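Local structure of protein (o6-methylguanine-dna methyltransferase) (Thermococcus kodakarensis, 1MGT) at residues A[2-7]-A[31-36]; A[17-22]-A[52-57]; A[79-84]-A[100-105]; A[107-112]-A[162-167]; A[129-134]-A[150-155]. The protein repairs O6-methylguanine and O4-methylthymine in DNA by moving the methyl group irreversibly onto one of its own cysteines, a suicide reaction. One frame throughout, in Å; residues are numbered along the deposited sequence.

Contacts 1 and 2 belong to the N-terminal domain and share its antiparallel sheet: their centres lie about 15 Å apart, and Ser-3 O stands 2.8 Å from Val-18 N where strands 2-9 and 12-20 run side by side. Contact 3 ties the end of that half to helix 91-103 of the DNA-binding domain, and contacts 4 and 5 lie wholly within the latter, with centres about 13 Å apart. Contact 5 is closest to the probable methyl acceptor Cys-141, whose side chain is about 3 Å from that of Met-130; Thr-101 of contact 3 and Leu-164 of contact 4 stand about 8 and 10 Å away. Phe-31 meets Phe-162 between contacts 1 and 4.

Contact 1 of 5, residues A[2-7]-A[31-36]; sequences LSVEKF and FDRGTL. With SO4 (sulfate ion), chain C.
Val-4 and Leu-36 meet tip to tip, CD2 of the leucine lying 3.6 Å from CG1 of the valine and 3.9 Å from Val-4 CG2, so that one methyl is set against both branches. The leucine reaches over because its CG stands anti to the backbone N (chi1 175°), which carries the isobutyl group off the first turn of the helix toward the strand. At the solvent side the extended chain of Arg-33 brings its guanidinium obliquely past Val-4, with NE 4.4 Å from Val-4 CG1, a loose contact without a polar bond. Behind this first shell the helix start is fixed by Asp-32 at the N-cap: its OD2 accepts from Thr-35 N at 2.8 Å, the donor lying well above the carboxylate plane, while its OD1 accepts from Thr-35 OG1, on the syn side, at 2.8 Å. Farther along the strand, Lys-6 NZ holds a sulfate, probably from the crystallisation liquor, at 2.6 Å from O1, and Arg-8 binds the same ion. Val-4 also rests on Trp-15, and Leu-36 on Ala-28 and Ala-30. The whole is a helix packed across one face of a three-stranded antiparallel sheet, in the RNase H-like N-terminal domain of this family.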
# COMPACT_ATOMS: atom_id res chain seq x y z
N LEU A 2 -1.33 -14.13 -9.16
CA LEU A 2 -0.33 -13.56 -8.24
C LEU A 2 1.03 -13.50 -8.89
O LEU A 2 1.50 -14.46 -9.55
CB LEU A 2 -0.29 -14.47 -6.99
CG LEU A 2 0.85 -14.18 -5.99
CD1 LEU A 2 0.62 -12.83 -5.33
CD2 LEU A 2 0.89 -15.25 -4.92
N SER A 3 1.75 -12.39 -8.71
CA SER A 3 3.08 -12.20 -9.23
C SER A 3 3.96 -11.82 -8.02
O SER A 3 3.52 -10.95 -7.26
CB SER A 3 3.25 -11.12 -10.29
OG SER A 3 2.51 -11.42 -11.44
N VAL A 4 5.09 -12.48 -7.89
CA VAL A 4 6.00 -12.22 -6.77
C VAL A 4 7.40 -11.98 -7.31
O VAL A 4 7.88 -12.74 -8.16
CB VAL A 4 6.00 -13.39 -5.78
CG1 VAL A 4 7.12 -13.30 -4.76
CG2 VAL A 4 4.67 -13.47 -5.03
N GLU A 5 8.07 -10.91 -6.83
CA GLU A 5 9.42 -10.65 -7.33
C GLU A 5 10.26 -10.02 -6.22
O GLU A 5 9.74 -9.34 -5.34
CB GLU A 5 9.37 -9.72 -8.55
CG GLU A 5 10.72 -9.45 -9.16
CD GLU A 5 10.70 -8.73 -10.49
OE1 GLU A 5 9.62 -8.53 -11.08
OE2 GLU A 5 11.81 -8.34 -10.93
N LYS A 6 11.55 -10.32 -6.26
CA LYS A 6 12.47 -9.79 -5.23
C LYS A 6 13.28 -8.68 -5.86
O LYS A 6 13.60 -8.74 -7.06
CB LYS A 6 13.31 -10.95 -4.76
CG LYS A 6 14.64 -10.70 -4.10
CD LYS A 6 15.36 -12.05 -4.00
CE LYS A 6 16.74 -11.92 -3.39
NZ LYS A 6 17.49 -13.20 -3.65
N PHE A 7 13.56 -7.61 -5.11
CA PHE A 7 14.33 -6.49 -5.62
C PHE A 7 15.40 -6.13 -4.59
O PHE A 7 15.18 -6.30 -3.38
CB PHE A 7 13.46 -5.22 -5.80
CG PHE A 7 12.36 -5.45 -6.82
CD1 PHE A 7 11.13 -5.95 -6.42
CD2 PHE A 7 12.61 -5.20 -8.15
CE1 PHE A 7 10.14 -6.17 -7.39
CE2 PHE A 7 11.63 -5.43 -9.11
CZ PHE A 7 10.39 -5.93 -8.71
N PHE A 31 10.37 -8.08 3.82
CA PHE A 31 11.82 -8.25 3.59
C PHE A 31 12.22 -9.70 3.38
O PHE A 31 13.42 -9.97 3.23
CB PHE A 31 12.57 -7.68 4.79
CG PHE A 31 12.32 -6.21 5.01
CD1 PHE A 31 11.91 -5.76 6.25
CD2 PHE A 31 12.54 -5.32 3.97
CE1 PHE A 31 11.71 -4.38 6.44
CE2 PHE A 31 12.34 -3.96 4.16
CZ PHE A 31 11.93 -3.51 5.40
N ASP A 32 11.26 -10.62 3.39
CA ASP A 32 11.60 -12.04 3.17
C ASP A 32 10.38 -12.69 2.51
O ASP A 32 9.26 -12.19 2.68
CB ASP A 32 12.02 -12.72 4.45
CG ASP A 32 10.90 -12.89 5.46
OD1 ASP A 32 10.77 -12.03 6.34
OD2 ASP A 32 10.17 -13.90 5.37
N ARG A 33 10.57 -13.75 1.74
CA ARG A 33 9.44 -14.35 1.03
C ARG A 33 8.38 -14.97 1.91
O ARG A 33 7.18 -14.92 1.58
CB ARG A 33 9.98 -15.35 -0.02
CG ARG A 33 8.92 -15.90 -0.95
CD ARG A 33 9.45 -16.92 -1.95
NE ARG A 33 8.49 -17.09 -3.06
CZ ARG A 33 7.37 -17.78 -3.01
NH1 ARG A 33 6.97 -18.44 -1.92
NH2 ARG A 33 6.59 -17.83 -4.10
N GLY A 34 8.75 -15.57 3.04
CA GLY A 34 7.78 -16.20 3.94
C GLY A 34 6.82 -15.17 4.51
O GLY A 34 5.62 -15.37 4.59
N THR A 35 7.38 -14.02 4.93
CA THR A 35 6.53 -12.96 5.49
C THR A 35 5.63 -12.42 4.38
O THR A 35 4.45 -12.15 4.63
CB THR A 35 7.40 -11.85 6.11
OG1 THR A 35 8.13 -12.49 7.20
CG2 THR A 35 6.51 -10.76 6.71
N LEU A 36 6.17 -12.28 3.19
CA LEU A 36 5.39 -11.79 2.07
C LEU A 36 4.19 -12.72 1.84
O LEU A 36 3.08 -12.24 1.71
CB LEU A 36 6.19 -11.77 0.75
CG LEU A 36 5.32 -11.37 -0.46
CD1 LEU A 36 5.05 -9.85 -0.39
CD2 LEU A 36 5.95 -11.70 -1.79
S SO4 C . 19.94 -12.81 -1.01
O1 SO4 C . 19.83 -13.04 -2.48
O2 SO4 C . 20.84 -13.85 -0.41
O3 SO4 C . 18.61 -12.89 -0.35
O4 SO4 C . 20.53 -11.46 -0.74

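Contact 2 of 5, residues A[17-22]-A[52-57]; sequences GVIFSG and VSISLD
Ile-19 meets two side chains of the 52-57 segment, offering a different branch to each. It crosses Ile-54 at about a right angle, the two CG2 methyls 3.9 Å apart, with Ile-54 CD1 at 4.0 Å from Ile-19 CG2. Against Leu-56 it runs at a slant: Leu-56 CD2 is 4.0 Å from Ile-19 CD1 and equally far from Ile-19 CG1, so a single leucine methyl touches both carbons of the longer branch. The division follows from chi1 of -58°, which sets CG2 opposite the backbone N and leaves CG1 to lead toward Leu-56. Cutting Ile-19 back to an alanine would probably open a gap between strand and loop and leave both Ile-54 and Leu-56 without their partner. No hydrogen bond links the segments, and the hold is wholly apolar. Within the loop, a short bond, Ser-55 OG to Asp-57 OD1 at 2.5 Å, comes from the anti side but tilted out of the carboxylate plane, and Gln-59 takes the other oxygen. Ile-19 rests on Ile-40 as well, while Leu-56 touches His-41, both of helix 33-49. The arrangement is thus the middle strand of the antiparallel sheet, covered by helix 33-49 and by the irregular connection that follows that helix, in the N-terminal domain.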
# COMPACT_ATOMS: atom_id res chain seq x y z
N GLY A 17 4.57 -8.54 -3.79
CA GLY A 17 3.60 -9.51 -4.34
C GLY A 17 2.40 -8.71 -4.84
O GLY A 17 2.02 -7.75 -4.16
N VAL A 18 1.87 -9.02 -6.00
CA VAL A 18 0.73 -8.30 -6.55
C VAL A 18 -0.36 -9.31 -6.97
O VAL A 18 -0.05 -10.25 -7.70
CB VAL A 18 1.11 -7.46 -7.79
CG1 VAL A 18 -0.11 -6.69 -8.31
CG2 VAL A 18 2.22 -6.44 -7.47
N ILE A 19 -1.53 -9.13 -6.41
CA ILE A 19 -2.69 -9.97 -6.74
C ILE A 19 -3.38 -9.18 -7.84
O ILE A 19 -3.63 -7.97 -7.68
CB ILE A 19 -3.62 -10.15 -5.56
CG1 ILE A 19 -2.86 -10.76 -4.36
CG2 ILE A 19 -4.81 -10.98 -5.99
CD1 ILE A 19 -3.75 -10.91 -3.11
N PHE A 20 -3.69 -9.80 -8.98
CA PHE A 20 -4.32 -9.03 -10.05
C PHE A 20 -5.22 -9.92 -10.91
O PHE A 20 -5.06 -11.15 -10.91
CB PHE A 20 -3.27 -8.41 -10.97
CG PHE A 20 -2.39 -9.40 -11.70
CD1 PHE A 20 -2.68 -9.72 -13.03
CD2 PHE A 20 -1.31 -9.99 -11.09
CE1 PHE A 20 -1.89 -10.62 -13.72
CE2 PHE A 20 -0.52 -10.91 -11.77
CZ PHE A 20 -0.81 -11.22 -13.10
N SER A 21 -6.12 -9.28 -11.59
CA SER A 21 -7.06 -9.96 -12.50
C SER A 21 -7.51 -8.87 -13.47
O SER A 21 -8.56 -8.26 -13.21
CB SER A 21 -8.27 -10.43 -11.69
OG SER A 21 -9.19 -11.10 -12.53
N GLY A 22 -6.71 -8.52 -14.45
CA GLY A 22 -7.23 -7.42 -15.34
C GLY A 22 -6.63 -6.09 -14.87
O GLY A 22 -6.08 -5.33 -15.68
N VAL A 52 -14.65 -10.27 -3.16
CA VAL A 52 -13.76 -10.24 -4.29
C VAL A 52 -13.28 -11.66 -4.64
O VAL A 52 -12.93 -12.39 -3.72
CB VAL A 52 -12.52 -9.35 -3.98
CG1 VAL A 52 -11.59 -9.29 -5.17
CG2 VAL A 52 -13.04 -7.96 -3.58
N SER A 53 -13.32 -12.01 -5.91
CA SER A 53 -12.86 -13.34 -6.34
C SER A 53 -11.36 -13.28 -6.59
O SER A 53 -10.95 -12.49 -7.44
CB SER A 53 -13.58 -13.71 -7.65
OG SER A 53 -14.94 -13.93 -7.28
N ILE A 54 -10.59 -14.07 -5.86
CA ILE A 54 -9.16 -14.11 -5.93
C ILE A 54 -8.60 -15.50 -6.29
O ILE A 54 -9.05 -16.48 -5.70
CB ILE A 54 -8.57 -13.82 -4.51
CG1 ILE A 54 -9.05 -12.48 -3.95
CG2 ILE A 54 -7.05 -13.83 -4.56
CD1 ILE A 54 -8.61 -11.30 -4.79
N SER A 55 -7.58 -15.52 -7.12
CA SER A 55 -6.86 -16.68 -7.53
C SER A 55 -5.35 -16.40 -7.27
O SER A 55 -4.87 -15.41 -7.79
CB SER A 55 -7.01 -16.99 -9.04
OG SER A 55 -6.58 -18.34 -9.15
N LEU A 56 -4.69 -17.26 -6.54
CA LEU A 56 -3.29 -17.07 -6.22
C LEU A 56 -2.33 -17.93 -7.02
O LEU A 56 -1.21 -18.21 -6.54
CB LEU A 56 -3.04 -17.16 -4.72
CG LEU A 56 -3.83 -16.16 -3.85
CD1 LEU A 56 -3.54 -16.43 -2.39
CD2 LEU A 56 -3.45 -14.72 -4.22
N ASP A 57 -2.76 -18.31 -8.21
CA ASP A 57 -1.86 -19.06 -9.11
C ASP A 57 -0.77 -18.06 -9.53
O ASP A 57 -1.07 -16.92 -9.96
CB ASP A 57 -2.59 -19.53 -10.35
CG ASP A 57 -3.49 -18.50 -11.00
OD1 ASP A 57 -4.39 -17.94 -10.33
OD2 ASP A 57 -3.31 -18.27 -12.20

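Contact 3 of 5, residues A[79-84]-A[100-105]; sequences SFLREL and LTKNVK
Leu-81 holds unusual torsions, chi1 -108° and chi2 16°, both far from the staggered positions, and with them presents its two methyls to Thr-101 and Lys-102. On the other side, chi1 of -57° places Thr-101 CG2 opposite the backbone N, where it faces the leucine tip to tip. The contact joins the irregular connection between helices 63-71 and 91-103, at residues 79-84, to the latter helix, which belongs to the DNA-binding part of the protein. CD1 of Leu-81 touches Thr-101 CG2 at 3.7 Å and stands 4.0 Å from Thr-101 CB. The threonine hydroxyl is bonded to the carbonyl O of Tyr-97 one turn back in the helix, so its methyl is left to make the apolar contact. Thr-101 also packs on Val-139 and Pro-140, leading to Cys-141. A serine in place of Leu-81, lacking both methyls, would probably leave Thr-101 CG2 and the Lys-102 chain without their apolar partner and open a gap between connection and helix. Two successive turns hold the leucine's backbone, Glu-83 N bonding to Phe-80 O at 3.0 Å and Leu-84 N to Leu-81 O at 3.1 Å. Toward solvent Lys-102, extended beyond CG, crosses the leucine at about a right angle, its CE 3.9 Å from Leu-81 CD2.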
# COMPACT_ATOMS: atom_id res chain seq x y z
N SER A 79 0.27 8.38 -10.67
CA SER A 79 0.20 7.76 -12.00
C SER A 79 -0.16 6.29 -11.93
O SER A 79 -0.55 5.72 -12.95
CB SER A 79 1.51 7.95 -12.76
OG SER A 79 2.56 7.30 -12.08
N PHE A 80 -0.11 5.68 -10.74
CA PHE A 80 -0.46 4.27 -10.60
C PHE A 80 -1.94 4.08 -10.32
O PHE A 80 -2.45 2.96 -10.42
CB PHE A 80 0.35 3.63 -9.47
CG PHE A 80 0.46 2.12 -9.53
CD1 PHE A 80 1.55 1.52 -10.14
CD2 PHE A 80 -0.50 1.30 -8.98
CE1 PHE A 80 1.66 0.14 -10.20
CE2 PHE A 80 -0.40 -0.08 -9.02
CZ PHE A 80 0.69 -0.66 -9.64
N LEU A 81 -2.68 5.16 -9.99
CA LEU A 81 -4.10 5.03 -9.69
C LEU A 81 -4.90 4.30 -10.76
O LEU A 81 -5.78 3.51 -10.42
CB LEU A 81 -4.73 6.41 -9.48
CG LEU A 81 -5.17 6.94 -8.15
CD1 LEU A 81 -4.67 6.25 -6.91
CD2 LEU A 81 -4.88 8.47 -8.06
N ARG A 82 -4.64 4.53 -12.04
CA ARG A 82 -5.38 3.88 -13.12
C ARG A 82 -5.20 2.36 -13.19
O ARG A 82 -6.01 1.69 -13.84
CB ARG A 82 -4.90 4.49 -14.46
CG ARG A 82 -3.40 4.67 -14.45
CD ARG A 82 -2.65 3.65 -15.28
NE ARG A 82 -2.28 4.16 -16.59
CZ ARG A 82 -3.08 4.62 -17.53
NH1 ARG A 82 -2.57 5.07 -18.70
NH2 ARG A 82 -4.39 4.67 -17.37
N GLU A 83 -4.17 1.82 -12.56
CA GLU A 83 -3.94 0.38 -12.57
C GLU A 83 -4.73 -0.33 -11.47
O GLU A 83 -4.81 -1.57 -11.49
CB GLU A 83 -2.47 0.08 -12.31
CG GLU A 83 -1.46 0.85 -13.12
CD GLU A 83 -1.29 0.30 -14.52
OE1 GLU A 83 -1.99 -0.67 -14.88
OE2 GLU A 83 -0.44 0.85 -15.26
N LEU A 84 -5.30 0.40 -10.52
CA LEU A 84 -6.03 -0.18 -9.41
C LEU A 84 -7.46 -0.53 -9.70
O LEU A 84 -8.20 0.29 -10.25
CB LEU A 84 -5.99 0.80 -8.20
CG LEU A 84 -4.57 1.21 -7.79
CD1 LEU A 84 -4.62 2.21 -6.63
CD2 LEU A 84 -3.73 -0.00 -7.41
N LEU A 100 -5.21 11.03 -0.47
CA LEU A 100 -3.87 10.78 0.03
C LEU A 100 -2.87 10.65 -1.10
O LEU A 100 -1.76 11.22 -1.09
CB LEU A 100 -3.92 9.48 0.86
CG LEU A 100 -2.61 9.02 1.48
CD1 LEU A 100 -2.13 10.09 2.50
CD2 LEU A 100 -2.78 7.67 2.16
N THR A 101 -3.23 9.87 -2.13
CA THR A 101 -2.33 9.65 -3.25
C THR A 101 -2.07 10.88 -4.09
O THR A 101 -0.96 11.10 -4.57
CB THR A 101 -2.91 8.51 -4.16
OG1 THR A 101 -3.08 7.34 -3.30
CG2 THR A 101 -1.91 8.15 -5.24
N LYS A 102 -3.10 11.70 -4.29
CA LYS A 102 -2.92 12.90 -5.11
C LYS A 102 -2.35 14.08 -4.33
O LYS A 102 -1.74 14.96 -4.94
CB LYS A 102 -4.32 13.34 -5.62
CG LYS A 102 -4.81 12.47 -6.78
CD LYS A 102 -6.16 12.95 -7.29
CE LYS A 102 -6.84 11.80 -8.06
NZ LYS A 102 -7.90 12.30 -8.99
N ASN A 103 -2.59 14.11 -3.02
CA ASN A 103 -2.11 15.30 -2.30
C ASN A 103 -0.97 15.18 -1.33
O ASN A 103 -0.38 16.24 -1.02
CB ASN A 103 -3.35 15.86 -1.53
CG ASN A 103 -4.41 16.34 -2.49
OD1 ASN A 103 -4.20 17.33 -3.19
ND2 ASN A 103 -5.53 15.63 -2.57
N VAL A 104 -0.65 14.01 -0.81
CA VAL A 104 0.46 13.87 0.14
C VAL A 104 1.67 13.42 -0.65
O VAL A 104 1.82 12.24 -1.00
CB VAL A 104 0.08 12.94 1.29
CG1 VAL A 104 1.18 12.88 2.35
CG2 VAL A 104 -1.21 13.49 1.96
N LYS A 105 2.52 14.39 -0.98
CA LYS A 105 3.67 14.12 -1.83
C LYS A 105 4.85 13.42 -1.19
O LYS A 105 5.10 13.49 -0.00
CB LYS A 105 4.18 15.46 -2.43
CG LYS A 105 3.12 16.31 -3.07
CD LYS A 105 2.48 15.71 -4.30
CE LYS A 105 1.27 16.51 -4.76
NZ LYS A 105 1.70 17.87 -5.24

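Contact 4 of 5, residues A[107-112]-A[162-167]; sequences GSVITY and FLLEIE
Gly-107 fits directly against the end of helix 157-166, its CA 3.5 Å from the carbonyl O of Glu-167 in a CA-H...O contact with an angle of 137° at the hydrogen. This is the close part of the contact. The backbone of Gly-107, with phi 99°, suits glycine, since a CB there would jam against the preceding carbonyl O. Beside it a water joins three groups: it accepts from Gly-107 N at 2.7 Å and donates to Ser-108 O at 2.8 Å and to Glu-167 OE2 at 2.7 Å. The carboxylate reaches it on a chain extended beyond CG. Its other oxygen, OE1, forms a salt bridge with Arg-143 and accepts from His-142, the two residues after Cys-141, so this glutamate connects the C-terminal helix of the DNA-binding domain to the segment that carries the probable methyl acceptor. Strand 110-111 pairs in parallel with strand 144-145 just beyond. The looser side belongs to Val-109, an exposed residue: its side chain crosses that of Leu-164 at about a right angle, Val-109 CG1 standing 4.1 Å from Leu-164 CD2. Chi1 of -61° puts that valine methyl opposite the carbonyl carbon, and Val-109 also touches Val-145 and Val-169.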
# COMPACT_ATOMS: atom_id res chain seq x y z
N GLY A 107 8.24 12.71 0.24
CA GLY A 107 9.13 13.60 1.00
C GLY A 107 8.37 14.35 2.08
O GLY A 107 8.97 15.07 2.89
N SER A 108 7.04 14.18 2.12
CA SER A 108 6.25 14.85 3.14
C SER A 108 5.38 13.82 3.86
O SER A 108 5.31 12.66 3.42
CB SER A 108 5.36 15.96 2.56
OG SER A 108 4.23 15.35 1.92
N VAL A 109 4.79 14.23 4.98
CA VAL A 109 3.94 13.37 5.79
C VAL A 109 2.69 14.17 6.19
O VAL A 109 2.60 15.36 5.85
CB VAL A 109 4.62 12.85 7.06
CG1 VAL A 109 5.86 11.99 6.74
CG2 VAL A 109 5.02 14.01 7.97
N ILE A 110 1.77 13.51 6.85
CA ILE A 110 0.54 14.17 7.33
C ILE A 110 0.09 13.36 8.53
O ILE A 110 0.31 12.14 8.59
CB ILE A 110 -0.54 14.26 6.26
CG1 ILE A 110 -1.67 15.21 6.75
CG2 ILE A 110 -1.12 12.87 5.97
CD1 ILE A 110 -2.45 15.83 5.60
N THR A 111 -0.48 14.00 9.55
CA THR A 111 -0.91 13.25 10.71
C THR A 111 -2.29 12.66 10.47
O THR A 111 -3.03 13.10 9.58
CB THR A 111 -0.96 14.14 11.98
OG1 THR A 111 -1.97 15.13 11.78
CG2 THR A 111 0.40 14.80 12.20
N TYR A 112 -2.66 11.66 11.27
CA TYR A 112 -3.99 11.08 11.14
C TYR A 112 -5.03 12.22 11.34
O TYR A 112 -6.00 12.30 10.62
CB TYR A 112 -4.29 10.07 12.24
CG TYR A 112 -3.53 8.77 12.03
CD1 TYR A 112 -2.36 8.57 12.74
CD2 TYR A 112 -3.97 7.80 11.15
CE1 TYR A 112 -1.63 7.41 12.58
CE2 TYR A 112 -3.25 6.63 10.98
CZ TYR A 112 -2.09 6.45 11.70
OH TYR A 112 -1.35 5.29 11.56
N PHE A 162 11.47 2.19 6.75
CA PHE A 162 12.26 1.98 5.55
C PHE A 162 11.72 2.81 4.39
O PHE A 162 12.48 3.44 3.63
CB PHE A 162 12.27 0.49 5.21
CG PHE A 162 12.75 0.19 3.83
CD1 PHE A 162 14.09 0.23 3.52
CD2 PHE A 162 11.83 -0.12 2.83
CE1 PHE A 162 14.52 -0.04 2.23
CE2 PHE A 162 12.25 -0.40 1.55
CZ PHE A 162 13.60 -0.35 1.26
N LEU A 163 10.38 2.79 4.22
CA LEU A 163 9.76 3.56 3.19
C LEU A 163 9.99 5.07 3.45
O LEU A 163 10.32 5.77 2.50
CB LEU A 163 8.26 3.30 3.07
CG LEU A 163 7.92 1.86 2.55
CD1 LEU A 163 6.42 1.71 2.45
CD2 LEU A 163 8.63 1.63 1.23
N LEU A 164 9.84 5.51 4.69
CA LEU A 164 10.06 6.96 4.94
C LEU A 164 11.49 7.35 4.67
O LEU A 164 11.76 8.41 4.08
CB LEU A 164 9.60 7.34 6.35
CG LEU A 164 8.06 7.28 6.52
CD1 LEU A 164 7.65 7.44 7.97
CD2 LEU A 164 7.41 8.35 5.63
N GLU A 165 12.43 6.51 5.07
CA GLU A 165 13.85 6.80 4.87
C GLU A 165 14.19 6.94 3.41
O GLU A 165 14.89 7.88 2.97
CB GLU A 165 14.69 5.69 5.53
CG GLU A 165 16.15 5.74 5.05
CD GLU A 165 17.08 4.95 5.94
OE1 GLU A 165 18.23 5.43 6.13
OE2 GLU A 165 16.68 3.87 6.43
N ILE A 166 13.68 6.04 2.58
CA ILE A 166 13.87 6.01 1.15
C ILE A 166 13.36 7.28 0.49
O ILE A 166 13.86 7.74 -0.54
CB ILE A 166 13.09 4.79 0.59
CG1 ILE A 166 13.91 3.51 0.77
CG2 ILE A 166 12.63 4.98 -0.84
CD1 ILE A 166 14.98 3.28 -0.26
N GLU A 167 12.27 7.83 1.03
CA GLU A 167 11.67 9.04 0.52
C GLU A 167 12.31 10.32 1.06
O GLU A 167 11.84 11.42 0.72
CB GLU A 167 10.15 9.04 0.89
CG GLU A 167 9.43 7.93 0.13
CD GLU A 167 7.95 7.85 0.38
OE1 GLU A 167 7.26 7.08 -0.35
OE2 GLU A 167 7.44 8.54 1.29
O HOH W 1 7.28 11.13 2.14

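Contact 5 of 5, residues A[129-134]-A[150-155]; sequences AMKRNP and IGYYSS. With SO4 (sulfate ion), chain D.
The backbones come closest where Lys-131, at the end of helix 123-131, faces Ser-154 of the loop before helix 157-166, their CA atoms 5.5 Å apart. Ser-154 CB is directed toward the helix end; chi1 of 54° tucks OG between its own backbone N and carbonyl carbon, 3.6 Å from Lys-131 O, and water makes the polar connection. One water donates to Met-130 O and accepts from Ser-154 N, both at 3.1 Å. A second donates to Lys-131 O at 2.8 Å and has a weak link to Ser-154 OG. Met-130 O also accepts from Asn-133 N. On the outer side Lys-131 CG lies at the edge of the Tyr-152 ring, near its plane, and Lys-131 CE is 4.4 Å from Tyr-152 OH. Farther round, Arg-132 NE holds a sulfate, probably from the crystallisation liquor, at 3.3 Å from O2 with a fairly straight bond (161°); the ion lies at the guanidinium edge, and Arg-50 shares it. Inward, Met-130, Asn-133 and Tyr-153 all touch Cys-141, the probable methyl acceptor. Met-130 packs on Val-96 of helix 91-103, Tyr-153 on Leu-163 of helix 157-166, and Pro-134 on Leu-43 of helix 33-49, and the backbone of Pro-134 is hydrogen-bonded to Ile-27 of strand 24-30.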
# COMPACT_ATOMS: atom_id res chain seq x y z
N ALA A 129 -9.38 2.99 7.65
CA ALA A 129 -9.11 2.90 6.24
C ALA A 129 -7.65 2.58 5.98
O ALA A 129 -7.32 1.82 5.06
CB ALA A 129 -9.53 4.18 5.51
N MET A 130 -6.72 3.14 6.77
CA MET A 130 -5.30 2.85 6.55
C MET A 130 -5.00 1.39 6.86
O MET A 130 -4.23 0.75 6.14
CB MET A 130 -4.39 3.74 7.40
CG MET A 130 -4.48 5.23 7.09
SD MET A 130 -4.05 5.60 5.38
CE MET A 130 -5.65 5.77 4.65
N LYS A 131 -5.61 0.88 7.94
CA LYS A 131 -5.38 -0.52 8.29
C LYS A 131 -5.81 -1.48 7.18
O LYS A 131 -5.19 -2.53 6.94
CB LYS A 131 -6.23 -0.86 9.53
CG LYS A 131 -5.93 -2.27 10.07
CD LYS A 131 -6.96 -2.62 11.13
CE LYS A 131 -6.41 -3.71 12.07
NZ LYS A 131 -7.56 -4.38 12.75
N ARG A 132 -6.89 -1.13 6.51
CA ARG A 132 -7.45 -1.93 5.45
C ARG A 132 -6.92 -1.67 4.07
O ARG A 132 -7.41 -2.33 3.14
CB ARG A 132 -8.99 -1.77 5.43
CG ARG A 132 -9.62 -2.36 6.72
CD ARG A 132 -11.01 -1.79 6.92
NE ARG A 132 -11.73 -2.46 8.01
CZ ARG A 132 -11.64 -2.11 9.29
NH1 ARG A 132 -10.86 -1.10 9.67
NH2 ARG A 132 -12.35 -2.76 10.21
N ASN A 133 -6.00 -0.74 3.88
CA ASN A 133 -5.52 -0.44 2.54
C ASN A 133 -4.96 -1.68 1.86
O ASN A 133 -3.96 -2.24 2.31
CB ASN A 133 -4.42 0.64 2.68
CG ASN A 133 -3.79 1.01 1.35
OD1 ASN A 133 -4.40 0.83 0.31
ND2 ASN A 133 -2.58 1.57 1.43
N PRO A 134 -5.55 -2.10 0.74
CA PRO A 134 -5.05 -3.26 0.02
C PRO A 134 -3.95 -2.90 -0.93
O PRO A 134 -3.36 -3.72 -1.63
CB PRO A 134 -6.32 -3.73 -0.73
CG PRO A 134 -7.07 -2.49 -1.02
CD PRO A 134 -6.77 -1.55 0.13
N ILE A 150 5.85 7.87 15.00
CA ILE A 150 5.70 7.23 13.69
C ILE A 150 4.28 6.76 13.40
O ILE A 150 3.87 6.75 12.23
CB ILE A 150 6.69 6.05 13.56
CG1 ILE A 150 6.77 5.60 12.11
CG2 ILE A 150 6.30 4.92 14.49
CD1 ILE A 150 8.04 4.86 11.77
N GLY A 151 3.55 6.34 14.41
CA GLY A 151 2.17 5.85 14.25
C GLY A 151 2.17 4.38 13.82
O GLY A 151 3.21 3.78 13.58
N TYR A 152 0.99 3.79 13.67
CA TYR A 152 0.85 2.40 13.28
C TYR A 152 0.98 2.20 11.78
O TYR A 152 0.87 3.13 10.98
CB TYR A 152 -0.51 1.88 13.78
CG TYR A 152 -0.89 0.46 13.48
CD1 TYR A 152 -0.33 -0.63 14.16
CD2 TYR A 152 -1.83 0.19 12.50
CE1 TYR A 152 -0.71 -1.93 13.86
CE2 TYR A 152 -2.21 -1.10 12.19
CZ TYR A 152 -1.65 -2.15 12.87
OH TYR A 152 -2.05 -3.44 12.54
N TYR A 153 1.24 0.97 11.40
CA TYR A 153 1.36 0.54 10.01
C TYR A 153 0.96 -0.94 9.97
O TYR A 153 1.55 -1.72 10.72
CB TYR A 153 2.78 0.72 9.50
CG TYR A 153 2.94 0.63 8.01
CD1 TYR A 153 2.26 1.48 7.15
CD2 TYR A 153 3.82 -0.31 7.46
CE1 TYR A 153 2.43 1.38 5.77
CE2 TYR A 153 3.99 -0.40 6.10
CZ TYR A 153 3.30 0.44 5.26
OH TYR A 153 3.48 0.32 3.89
N SER A 154 0.03 -1.32 9.10
CA SER A 154 -0.38 -2.74 9.10
C SER A 154 0.70 -3.70 8.71
O SER A 154 0.67 -4.87 9.16
CB SER A 154 -1.68 -2.90 8.33
OG SER A 154 -1.57 -2.36 7.03
N SER A 155 1.71 -3.30 7.93
CA SER A 155 2.79 -4.17 7.52
C SER A 155 4.09 -4.01 8.26
O SER A 155 5.13 -4.31 7.66
CB SER A 155 3.08 -3.99 6.01
OG SER A 155 1.92 -4.33 5.28
S SO4 D . -14.53 -4.99 7.03
O1 SO4 D . -15.12 -5.72 5.86
O2 SO4 D . -13.07 -5.31 7.15
O3 SO4 D . -15.24 -5.40 8.29
O4 SO4 D . -14.69 -3.51 6.86
O HOH W 2 -1.45 0.82 7.45
O HOH W 3 -3.80 -4.46 5.55